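Local coordinates for putative DNA-binding protein (Salmonella typhimurium, PDB 2NMU) that is of unconfirmed function but carries a plant and prokaryote conserved (PCC) domain and may bind DNA, at residues L23-G28 against L118-G123. Sequence-based numbering, arbitrary orientation.
Sequences LRLLPG and LELVIG
L23 and L25, on strand 15-25, the outermost of its sheet within this chain, pack their side chains against L118, L120 and I122 of strand 114-124, and this leucine-rich face is the tight part of the contact. CD1 of L25 lies 3.8 Å from CD2 of L118, the two side chains running side by side in the same direction, while CG of L25 meets CD1 of L120 at a slant. L23 reaches further along the partner strand: with CG wedged between the backbone N and the carbonyl carbon (chi1 61°), its CD2 passes alongside CB and the carbonyl O of L120 to reach CD1 of I122, 3.7 Å away. Helix 31-42 packs on this face, with F38 against L23, Q34 against L25 and L35 against L120. The pairing is antiparallel, in the large sheet of the PCC domain, where strand 114-124 lies between strand 15-25 and strand 47-56. L23 and L120 form a hydrogen-bonded pair closed by two bonds, L23 N to L120 O at 3.0 Å and L120 N to L23 O at 2.9 Å. In the pair L25 and L118, the bond from L25 N to L118 O is short (2.8 Å) but its return, from L118 N to L25 O, is weak at 3.4 Å; further on, G28 bonds to V114. On the other face, the side chains of the non-hydrogen-bonded pair R24 and E119 diverge, although their backbones lie closest here, and R24 NE stays 6.4 Å from E119 OE2. The partly exposed R24 turns its guanidinium to T117 OG1 and the T116 carbonyl, and CD2 of L26 sits above one face of that group, near its rim. E119 is buried, its carboxylate held by H91, R132 and T84 of the second subunit.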
# COMPACT_ATOMS: atom_id res chain seq x y z
N LEU A 23 -4.07 15.03 -0.68
CA LEU A 23 -5.17 15.63 -1.41
C LEU A 23 -6.43 14.79 -1.31
O LEU A 23 -6.38 13.61 -0.98
CB LEU A 23 -4.80 15.84 -2.88
CG LEU A 23 -4.44 14.65 -3.77
CD1 LEU A 23 -4.60 15.03 -5.23
CD2 LEU A 23 -3.01 14.21 -3.48
N ARG A 24 -7.56 15.42 -1.59
CA ARG A 24 -8.83 14.73 -1.56
C ARG A 24 -9.58 15.01 -2.86
O ARG A 24 -9.81 16.16 -3.21
CB ARG A 24 -9.69 15.20 -0.39
CG ARG A 24 -11.02 14.47 -0.31
CD ARG A 24 -12.19 15.39 -0.01
NE ARG A 24 -13.46 14.71 -0.31
CZ ARG A 24 -14.66 15.29 -0.26
NH1 ARG A 24 -14.77 16.57 0.08
NH2 ARG A 24 -15.74 14.59 -0.57
N LEU A 25 -9.95 13.95 -3.57
CA LEU A 25 -10.71 14.12 -4.81
C LEU A 25 -12.19 14.15 -4.43
O LEU A 25 -12.60 13.57 -3.42
CB LEU A 25 -10.42 12.98 -5.79
CG LEU A 25 -8.94 12.82 -6.18
CD1 LEU A 25 -8.83 11.84 -7.34
CD2 LEU A 25 -8.34 14.16 -6.57
N LEU A 26 -12.99 14.82 -5.25
CA LEU A 26 -14.41 14.98 -4.98
C LEU A 26 -15.34 14.07 -5.77
O LEU A 26 -14.97 13.51 -6.80
CB LEU A 26 -14.81 16.44 -5.24
CG LEU A 26 -13.96 17.51 -4.55
CD1 LEU A 26 -14.45 18.89 -4.96
CD2 LEU A 26 -14.02 17.34 -3.04
N PRO A 27 -16.59 13.90 -5.28
CA PRO A 27 -17.57 13.06 -5.96
C PRO A 27 -17.71 13.42 -7.44
O PRO A 27 -17.79 14.60 -7.79
CB PRO A 27 -18.85 13.34 -5.18
CG PRO A 27 -18.33 13.55 -3.79
CD PRO A 27 -17.13 14.45 -4.03
N GLY A 28 -17.73 12.41 -8.30
CA GLY A 28 -17.88 12.66 -9.72
C GLY A 28 -16.60 12.89 -10.50
O GLY A 28 -16.61 12.78 -11.73
N LEU A 118 -11.82 10.39 -2.36
CA LEU A 118 -10.60 9.64 -2.63
C LEU A 118 -9.51 10.44 -1.94
O LEU A 118 -9.20 11.57 -2.33
CB LEU A 118 -10.30 9.49 -4.13
CG LEU A 118 -9.20 8.44 -4.33
CD1 LEU A 118 -9.77 7.07 -3.99
CD2 LEU A 118 -8.68 8.43 -5.77
N GLU A 119 -8.95 9.87 -0.88
CA GLU A 119 -7.89 10.51 -0.12
C GLU A 119 -6.58 9.92 -0.58
O GLU A 119 -6.43 8.70 -0.65
CB GLU A 119 -8.10 10.25 1.37
CG GLU A 119 -9.35 10.91 1.93
CD GLU A 119 -9.69 10.44 3.33
OE1 GLU A 119 -8.75 10.20 4.12
OE2 GLU A 119 -10.89 10.33 3.64
N LEU A 120 -5.61 10.78 -0.87
CA LEU A 120 -4.33 10.33 -1.36
C LEU A 120 -3.14 11.02 -0.73
O LEU A 120 -3.19 12.20 -0.40
CB LEU A 120 -4.24 10.58 -2.87
CG LEU A 120 -5.18 9.87 -3.84
CD1 LEU A 120 -5.56 10.82 -4.97
CD2 LEU A 120 -4.50 8.63 -4.38
N VAL A 121 -2.06 10.26 -0.56
CA VAL A 121 -0.81 10.83 -0.07
C VAL A 121 0.13 10.43 -1.19
O VAL A 121 0.33 9.24 -1.45
CB VAL A 121 -0.35 10.20 1.26
CG1 VAL A 121 1.03 10.75 1.63
CG2 VAL A 121 -1.35 10.51 2.36
N ILE A 122 0.68 11.42 -1.88
CA ILE A 122 1.57 11.15 -2.99
C ILE A 122 2.98 11.58 -2.65
O ILE A 122 3.20 12.66 -2.11
CB ILE A 122 1.09 11.90 -4.25
CG1 ILE A 122 -0.29 11.36 -4.67
CG2 ILE A 122 2.10 11.73 -5.38
CD1 ILE A 122 -0.95 12.14 -5.79
N GLY A 123 3.94 10.71 -2.94
CA GLY A 123 5.33 11.02 -2.67
C GLY A 123 6.02 11.40 -3.97
O GLY A 123 5.68 10.89 -5.03